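PDB 3FJ1: putative phosphosugar isomerase, which is of unconfirmed function but, with its two SIS domains, probably binds phosphorylated sugars or related carbohydrate derivatives. Local coordinates for residues A[75-83]-A[106-114]; A[138-146]-A[155-166]. One frame throughout, in Å; residues are numbered along the deposited sequence. Where two conformers were deposited one is given.

Overall arrangement
Both contacts belong to the first SIS domain, whose five-stranded parallel sheet has strands 73-75 and 138-141 at its outermost positions within the chain. Contact 1 (75-83 with 106-114) sets the turn and short helix that follow the first of these strands against helix 105-116; contact 2 (138-146 with 155-166) joins the second, with the loop after it, to helix 153-171. Their centres lie 21 Å apart and their nearest atoms about 8 Å, without touching. Contact 1 is peripheral and meets the second subunit; contact 2 is buried within its own chain, untouched by that subunit. A 1,2-ethanediol, probably from the crystallisation liquor, bridges Gly-77 of contact 1 and Glu-66 of the second subunit.

Contact 1: residues A[75-83]-A[106-114]; sequences SLGPSVASV and DIVAMTRNA. With EDO (1,2-ethanediol), chain J.
Met-110, a selenomethionine, packs its bent side chain against Leu-76, Pro-78 and Ala-81. With CG anti to the backbone N (chi1 -174°), the chain passes Pro-78 CA; bends at the next two torsions then bring SE to 3.8 Å from Ala-81 CB and CE to 3.9 Å from Leu-76 CD1. The leucine side chain crosses it at about a right angle. Pro-78 lies flank to flank with Ile-107, its CG 3.7 Å from CD1 of the isoleucine, while its CB rests against Asp-106 O. The packing belongs to the Rossmann-like alpha/beta sandwich of an SIS domain: the chain leaves strand 73-75, folds into helix 79-82 and leans on helix 105-116, which also covers strand 45-49. Ala-81 CB sits 3.2 Å from Asn-113 ND2, an amide nitrogen that is hydrogen-bonded to Asp-85. At the other end, Ser-82 OG lies 3.2 Å from Asp-106 OD1, at best a weak hydrogen bond, and Pro-78 O competes for the same proton. The stronger partner of Asp-106 is Arg-213 of the second subunit, which forms a salt bridge with OD2. The ethanediol O2 takes an almost straight hydrogen bond from Gly-77 N (2.9 Å, 175°).

Contact 2: residues A[138-146]-A[155-166]; sequences HTIDIHAGP and TFVTSAVAGLML
The loop leaving strand 138-141 runs close over helix 153-171, with the CA atoms of Ile-142 and Thr-158 5.5 Å apart and those of Ala-144 and Thr-155 5.4 Å. Ile-142 points its side chain at the helix and meets Thr-158 at about a right angle. Its CG1 stands between the backbone N and the carbonyl carbon (chi1 72°), which, with the chain extended beyond it, brings CD1 to Ser-159 OG (3.3 Å) and Thr-158 OG1 (3.4 Å), while CG2 rests 4.0 Å from Ala-162 CB. Both hydroxyls have partners within the helix: Ser-159 OG donates to Thr-155 O (2.7 Å), and Thr-158 OG1, touched by Ala-144 CB at 3.4 Å, bonds to Lys-154 O. Replacing Ile-142 by alanine removes CG1, CD1 and CG2, and would probably open a gap over Thr-158, Ser-159 and Ala-162. Toward the C-terminal end of the helical segment, Ile-140 of the strand sets CG2 on Ala-162 CB and CD1 on Leu-166 CD2. An Asx turn shapes the loop, Asp-141 OD1 accepting from His-143 N at 2.9 Å. Strand 138-141 hydrogen-bonds to strand 120-125 in the sheet, and helix 153-171 is packed in turn by helices 8-41, 53-69 and 308-326.

Contact 1: residues A[75-83]-A[106-114]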
loop_
_atom_site.group_PDB
_atom_site.type_symbol
_atom_site.label_atom_id
_atom_site.label_comp_id
_atom_site.label_asym_id
_atom_site.label_seq_id
_atom_site.Cartn_x
_atom_site.Cartn_y
_atom_site.Cartn_z
ATOM N N SER A 75 -1.897 -4.827 -8.001
ATOM C CA SER A 75 -3.073 -4.398 -7.231
ATOM C C SER A 75 -3.768 -3.234 -7.951
ATOM O O SER A 75 -3.186 -2.150 -8.122
ATOM C CB SER A 75 -2.665 -3.950 -5.819
ATOM O OG SER A 75 -3.719 -3.319 -5.136
ATOM N N LEU A 76 -4.993 -3.477 -8.399
ATOM C CA LEU A 76 -5.755 -2.507 -9.133
ATOM C C LEU A 76 -6.621 -1.609 -8.264
ATOM O O LEU A 76 -7.523 -2.085 -7.569
ATOM C CB LEU A 76 -6.654 -3.218 -10.163
ATOM C CG LEU A 76 -6.025 -4.022 -11.312
ATOM C CD1 LEU A 76 -7.144 -4.654 -12.206
ATOM C CD2 LEU A 76 -5.030 -3.179 -12.110
ATOM N N GLY A 77 -6.375 -0.303 -8.335
ATOM C CA GLY A 77 -7.173 0.649 -7.587
ATOM C C GLY A 77 -8.571 0.671 -8.180
ATOM O O GLY A 77 -8.702 0.970 -9.365
ATOM N N PRO A 78 -9.620 0.350 -7.384
ATOM C CA PRO A 78 -10.963 0.254 -8.010
ATOM C C PRO A 78 -11.461 1.498 -8.706
ATOM O O PRO A 78 -12.304 1.394 -9.582
ATOM C CB PRO A 78 -11.872 -0.188 -6.858
ATOM C CG PRO A 78 -10.921 -0.864 -5.836
ATOM C CD PRO A 78 -9.662 -0.031 -5.948
ATOM N N SER A 79 -10.914 2.669 -8.355
ATOM C CA SER A 79 -11.309 3.921 -9.042
ATOM C C SER A 79 -11.013 3.879 -10.538
ATOM O O SER A 79 -11.701 4.545 -11.325
ATOM C CB SER A 79 -10.649 5.147 -8.414
ATOM O OG SER A 79 -9.233 5.224 -8.646
ATOM N N VAL A 80 -10.020 3.081 -10.930
ATOM C CA VAL A 80 -9.669 2.932 -12.350
ATOM C C VAL A 80 -10.897 2.521 -13.167
ATOM O O VAL A 80 -11.079 2.960 -14.308
ATOM C CB VAL A 80 -8.468 1.991 -12.539
ATOM C CG1 VAL A 80 -8.234 1.697 -14.001
ATOM C CG2 VAL A 80 -7.199 2.646 -11.934
ATOM N N ALA A 81 -11.742 1.692 -12.557
ATOM C CA ALA A 81 -13.022 1.315 -13.170
ATOM C C ALA A 81 -14.162 2.251 -12.770
ATOM O O ALA A 81 -14.888 2.795 -13.629
ATOM C CB ALA A 81 -13.395 -0.109 -12.801
ATOM N N SER A 82 -14.335 2.425 -11.465
ATOM C CA SER A 82 -15.543 3.101 -10.930
ATOM C C SER A 82 -15.592 4.608 -11.148
ATOM O O SER A 82 -16.687 5.196 -11.195
ATOM C CB SER A 82 -15.719 2.788 -9.433
ATOM O OG SER A 82 -14.738 3.470 -8.668
ATOM N N VAL A 83 -14.426 5.242 -11.246
ATOM C CA VAL A 83 -14.359 6.673 -11.520
ATOM C C VAL A 83 -13.984 6.941 -12.978
ATOM O O VAL A 83 -14.683 7.673 -13.683
ATOM C CB VAL A 83 -13.388 7.388 -10.524
ATOM C CG1 VAL A 83 -13.193 8.850 -10.901
ATOM C CG2 VAL A 83 -13.918 7.256 -9.098
ATOM N N ASP A 106 -17.539 -0.485 -5.828
ATOM C CA ASP A 106 -16.217 -0.315 -6.418
ATOM C C ASP A 106 -15.542 -1.644 -6.760
ATOM O O ASP A 106 -14.985 -1.798 -7.837
ATOM C CB ASP A 106 -15.311 0.505 -5.499
ATOM C CG ASP A 106 -15.646 1.983 -5.508
ATOM O OD1 ASP A 106 -16.578 2.409 -6.235
ATOM O OD2 ASP A 106 -14.974 2.711 -4.754
ATOM N N ILE A 107 -15.590 -2.595 -5.833
ATOM C CA ILE A 107 -14.989 -3.918 -6.056
ATOM C C ILE A 107 -15.712 -4.658 -7.202
ATOM O O ILE A 107 -15.078 -5.286 -8.044
ATOM C CB ILE A 107 -14.945 -4.731 -4.737
ATOM C CG1 ILE A 107 -14.151 -3.971 -3.655
ATOM C CG2 ILE A 107 -14.411 -6.142 -4.939
ATOM C CD1 ILE A 107 -12.747 -3.544 -4.034
ATOM N N VAL A 108 -17.030 -4.534 -7.239
ATOM C CA VAL A 108 -17.850 -5.135 -8.286
ATOM C C VAL A 108 -17.513 -4.500 -9.640
ATOM O O VAL A 108 -17.334 -5.214 -10.643
ATOM C CB VAL A 108 -19.367 -5.008 -7.939
ATOM C CG1 VAL A 108 -20.245 -5.446 -9.106
ATOM C CG2 VAL A 108 -19.708 -5.853 -6.700
ATOM N N ALA A 109 -17.373 -3.168 -9.671
ATOM C CA ALA A 109 -17.076 -2.446 -10.910
ATOM C C ALA A 109 -15.713 -2.802 -11.492
ATOM O O ALA A 109 -15.588 -2.977 -12.693
ATOM C CB ALA A 109 -17.182 -0.943 -10.725
HETATM N N MSE A 110 -14.701 -2.873 -10.636
HETATM C CA MSE A 110 -13.362 -3.176 -11.068
HETATM C C MSE A 110 -13.305 -4.623 -11.575
HETATM O O MSE A 110 -12.700 -4.903 -12.636
HETATM C CB MSE A 110 -12.387 -2.908 -9.931
HETATM C CG MSE A 110 -10.938 -3.039 -10.288
HETATM SE SE MSE A 110 -10.218 -1.677 -11.522
HETATM C CE MSE A 110 -10.489 -2.836 -13.017
ATOM N N THR A 111 -13.950 -5.519 -10.848
ATOM C CA THR A 111 -13.994 -6.924 -11.242
ATOM C C THR A 111 -14.767 -7.112 -12.554
ATOM O O THR A 111 -14.316 -7.847 -13.425
ATOM C CB THR A 111 -14.540 -7.825 -10.127
ATOM O OG1 THR A 111 -13.818 -7.572 -8.914
ATOM C CG2 THR A 111 -14.427 -9.298 -10.534
ATOM N N ARG A 112 -15.859 -6.373 -12.717
ATOM C CA ARG A 112 -16.644 -6.417 -13.948
ATOM C C ARG A 112 -15.815 -5.925 -15.141
ATOM O O ARG A 112 -15.782 -6.564 -16.203
ATOM C CB ARG A 112 -17.929 -5.573 -13.813
ATOM C CG ARG A 112 -18.781 -5.551 -15.083
ATOM C CD ARG A 112 -20.121 -4.820 -14.901
ATOM N NE ARG A 112 -19.948 -3.383 -14.654
ATOM C CZ ARG A 112 -20.248 -2.743 -13.517
ATOM N NH1 ARG A 112 -20.774 -3.385 -12.471
ATOM N NH2 ARG A 112 -20.019 -1.424 -13.423
ATOM N N ASN A 113 -15.141 -4.797 -14.959
ATOM C CA ASN A 113 -14.308 -4.201 -16.006
ATOM C C ASN A 113 -13.140 -5.096 -16.372
ATOM O O ASN A 113 -12.750 -5.197 -17.553
ATOM C CB ASN A 113 -13.799 -2.796 -15.602
ATOM C CG ASN A 113 -14.846 -1.689 -15.862
ATOM O OD1 ASN A 113 -16.053 -1.974 -16.025
ATOM N ND2 ASN A 113 -14.394 -0.426 -15.874
ATOM N N ALA A 114 -12.547 -5.707 -15.355
ATOM C CA ALA A 114 -11.429 -6.633 -15.588
ATOM C C ALA A 114 -11.847 -7.739 -16.580
ATOM O O ALA A 114 -11.095 -8.045 -17.505
ATOM C CB ALA A 114 -10.955 -7.227 -14.281
HETATM C C1 EDO J . -2.583 2.382 -9.418
HETATM O O1 EDO J . -1.650 1.309 -9.173
HETATM C C2 EDO J . -4.011 1.902 -9.236
HETATM O O2 EDO J . -4.321 0.777 -10.038
#

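Contact 2: residues A[138-146]-A[155-166]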
loop_
_atom_site.group_PDB
_atom_site.type_symbol
_atom_site.label_atom_id
_atom_site.label_comp_id
_atom_site.label_asym_id
_atom_site.label_seq_id
_atom_site.Cartn_x
_atom_site.Cartn_y
_atom_site.Cartn_z
ATOM N N HIS A 138 -15.682 -17.384 -11.908
ATOM C CA HIS A 138 -15.726 -18.397 -10.880
ATOM C C HIS A 138 -15.809 -17.754 -9.510
ATOM O O HIS A 138 -15.234 -16.688 -9.281
ATOM C CB HIS A 138 -14.455 -19.244 -10.937
ATOM C CG HIS A 138 -14.256 -19.924 -12.247
ATOM N ND1 HIS A 138 -14.887 -21.103 -12.568
ATOM C CD2 HIS A 138 -13.515 -19.589 -13.324
ATOM C CE1 HIS A 138 -14.560 -21.457 -13.798
ATOM N NE2 HIS A 138 -13.734 -20.551 -14.284
ATOM N N THR A 139 -16.516 -18.417 -8.595
ATOM C CA THR A 139 -16.568 -17.966 -7.214
ATOM C C THR A 139 -16.125 -19.077 -6.294
ATOM O O THR A 139 -16.602 -20.217 -6.394
ATOM C CB THR A 139 -17.953 -17.506 -6.827
ATOM O OG1 THR A 139 -18.268 -16.366 -7.628
ATOM C CG2 THR A 139 -18.017 -17.137 -5.299
ATOM N N ILE A 140 -15.197 -18.759 -5.406
ATOM C CA ILE A 140 -14.799 -19.683 -4.372
ATOM C C ILE A 140 -15.392 -19.184 -3.046
ATOM O O ILE A 140 -15.017 -18.110 -2.523
ATOM C CB ILE A 140 -13.270 -19.813 -4.273
ATOM C CG1 ILE A 140 -12.732 -20.467 -5.547
ATOM C CG2 ILE A 140 -12.887 -20.599 -3.041
ATOM C CD1 ILE A 140 -11.254 -20.370 -5.740
ATOM N N ASP A 141 -16.338 -19.957 -2.517
ATOM C CA ASP A 141 -16.933 -19.682 -1.214
ATOM C C ASP A 141 -15.873 -19.992 -0.124
ATOM O O ASP A 141 -15.367 -21.126 -0.024
ATOM C CB ASP A 141 -18.158 -20.571 -1.050
ATOM C CG ASP A 141 -18.970 -20.287 0.205
ATOM O OD1 ASP A 141 -18.480 -19.721 1.209
ATOM O OD2 ASP A 141 -20.154 -20.710 0.182
ATOM N N ILE A 142 -15.544 -18.987 0.673
ATOM C CA ILE A 142 -14.533 -19.130 1.744
ATOM C C ILE A 142 -14.997 -19.872 3.012
ATOM O O ILE A 142 -14.169 -20.222 3.877
ATOM C CB ILE A 142 -13.888 -17.756 2.103
ATOM C CG1 ILE A 142 -14.864 -16.835 2.874
ATOM C CG2 ILE A 142 -13.316 -17.104 0.778
ATOM C CD1 ILE A 142 -14.249 -15.497 3.342
ATOM N N HIS A 143 -16.288 -20.145 3.119
ATOM C CA HIS A 143 -16.813 -20.896 4.257
ATOM C C HIS A 143 -16.420 -20.347 5.639
ATOM O O HIS A 143 -16.092 -21.099 6.547
ATOM C CB HIS A 143 -16.422 -22.392 4.118
ATOM C CG HIS A 143 -17.041 -23.076 2.940
ATOM N ND1 HIS A 143 -16.499 -23.035 1.674
ATOM C CD2 HIS A 143 -18.174 -23.808 2.835
ATOM C CE1 HIS A 143 -17.263 -23.717 0.843
ATOM N NE2 HIS A 143 -18.285 -24.196 1.527
ATOM N N ALA A 144 -16.459 -19.025 5.780
ATOM C CA ALA A 144 -16.149 -18.355 7.031
ATOM C C ALA A 144 -17.368 -18.430 7.942
ATOM O O ALA A 144 -17.227 -18.392 9.160
ATOM C CB ALA A 144 -15.815 -16.894 6.776
ATOM N N GLY A 145 -18.552 -18.551 7.340
ATOM C CA GLY A 145 -19.818 -18.517 8.099
ATOM C C GLY A 145 -20.120 -17.088 8.521
ATOM O O GLY A 145 -19.426 -16.161 8.141
ATOM N N PRO A 146 -21.193 -16.886 9.287
ATOM C CA PRO A 146 -21.512 -15.519 9.705
ATOM C C PRO A 146 -20.459 -14.931 10.653
ATOM O O PRO A 146 -19.978 -15.620 11.555
ATOM C CB PRO A 146 -22.885 -15.665 10.416
ATOM C CG PRO A 146 -22.989 -17.104 10.806
ATOM C CD PRO A 146 -22.152 -17.883 9.788
ATOM N N THR A 155 -13.072 -14.391 8.363
ATOM C CA THR A 155 -13.018 -13.909 6.993
ATOM C C THR A 155 -11.569 -13.740 6.539
ATOM O O THR A 155 -11.208 -14.164 5.447
ATOM C CB THR A 155 -13.805 -12.594 6.841
ATOM O OG1 THR A 155 -15.211 -12.879 6.927
ATOM C CG2 THR A 155 -13.529 -11.942 5.484
ATOM N N PHE A 156 -10.734 -13.093 7.358
ATOM C CA PHE A 156 -9.313 -12.962 6.974
ATOM C C PHE A 156 -8.633 -14.333 6.753
ATOM O O PHE A 156 -8.029 -14.584 5.705
ATOM C CB PHE A 156 -8.525 -12.161 8.006
ATOM C CG PHE A 156 -7.101 -11.955 7.595
ATOM C CD1 PHE A 156 -6.757 -10.891 6.800
ATOM C CD2 PHE A 156 -6.129 -12.901 7.886
ATOM C CE1 PHE A 156 -5.458 -10.702 6.380
ATOM C CE2 PHE A 156 -4.792 -12.722 7.461
ATOM C CZ PHE A 156 -4.468 -11.612 6.682
ATOM N N VAL A 157 -8.740 -15.204 7.750
ATOM C CA VAL A 157 -8.063 -16.512 7.707
ATOM C C VAL A 157 -8.551 -17.364 6.561
ATOM O O VAL A 157 -7.739 -17.833 5.775
ATOM C CB VAL A 157 -8.123 -17.249 9.067
ATOM C CG1 VAL A 157 -7.548 -18.649 8.939
ATOM C CG2 VAL A 157 -7.357 -16.442 10.148
ATOM N N THR A 158 -9.866 -17.536 6.435
ATOM C CA THR A 158 -10.438 -18.361 5.365
ATOM C C THR A 158 -10.221 -17.787 3.955
ATOM O O THR A 158 -10.014 -18.551 3.010
ATOM C CB THR A 158 -11.942 -18.664 5.571
ATOM O OG1 THR A 158 -12.698 -17.449 5.613
ATOM C CG2 THR A 158 -12.172 -19.495 6.857
ATOM N N SER A 159 -10.248 -16.463 3.820
ATOM C CA SER A 159 -9.936 -15.824 2.524
ATOM C C SER A 159 -8.519 -16.220 2.078
ATOM O O SER A 159 -8.277 -16.625 0.916
ATOM C CB SER A 159 -10.092 -14.302 2.597
ATOM O OG SER A 159 -11.470 -13.907 2.732
ATOM N N ALA A 160 -7.559 -16.061 2.995
ATOM C CA ALA A 160 -6.204 -16.399 2.708
ATOM C C ALA A 160 -6.038 -17.891 2.416
ATOM O O ALA A 160 -5.366 -18.250 1.450
ATOM C CB ALA A 160 -5.248 -15.910 3.840
ATOM N N VAL A 161 -6.687 -18.748 3.207
ATOM C CA VAL A 161 -6.603 -20.179 2.991
ATOM C C VAL A 161 -7.165 -20.570 1.621
ATOM O O VAL A 161 -6.517 -21.339 0.889
ATOM C CB VAL A 161 -7.277 -20.979 4.120
ATOM C CG1 VAL A 161 -7.422 -22.417 3.730
ATOM C CG2 VAL A 161 -6.432 -20.835 5.411
ATOM N N ALA A 162 -8.328 -20.018 1.271
ATOM C CA ALA A 162 -8.929 -20.249 -0.052
ATOM C C ALA A 162 -7.958 -19.910 -1.184
ATOM O O ALA A 162 -7.799 -20.703 -2.134
ATOM C CB ALA A 162 -10.252 -19.502 -0.214
ATOM N N GLY A 163 -7.355 -18.719 -1.116
ATOM C CA GLY A 163 -6.362 -18.293 -2.111
ATOM C C GLY A 163 -5.135 -19.196 -2.133
ATOM O O GLY A 163 -4.628 -19.546 -3.205
ATOM N N LEU A 164 -4.658 -19.596 -0.963
ATOM C CA LEU A 164 -3.507 -20.505 -0.879
ATOM C C LEU A 164 -3.805 -21.892 -1.458
ATOM O O LEU A 164 -2.940 -22.479 -2.102
ATOM C CB LEU A 164 -2.939 -20.598 0.553
ATOM C CG LEU A 164 -2.189 -19.343 1.059
ATOM C CD1 LEU A 164 -1.936 -19.510 2.555
ATOM C CD2 LEU A 164 -0.877 -18.959 0.276
HETATM N N MSE A 165 -5.006 -22.413 -1.198
HETATM C CA MSE A 165 -5.477 -23.716 -1.758
HETATM C C MSE A 165 -5.457 -23.642 -3.282
HETATM O O MSE A 165 -4.983 -24.552 -3.954
HETATM C CB MSE A 165 -6.899 -24.037 -1.287
HETATM C CG MSE A 165 -7.006 -24.476 0.171
HETATM SE SE MSE A 165 -8.884 -24.498 0.751
HETATM C CE MSE A 165 -9.643 -25.967 -0.325
ATOM N N LEU A 166 -5.912 -22.519 -3.825
ATOM C CA LEU A 166 -5.981 -22.348 -5.274
ATOM C C LEU A 166 -4.583 -22.347 -5.842
ATOM O O LEU A 166 -4.288 -23.074 -6.785
ATOM C CB LEU A 166 -6.717 -21.048 -5.621
ATOM C CG LEU A 166 -6.940 -20.684 -7.091
ATOM C CD1 LEU A 166 -7.783 -21.761 -7.811
ATOM C CD2 LEU A 166 -7.593 -19.264 -7.179
#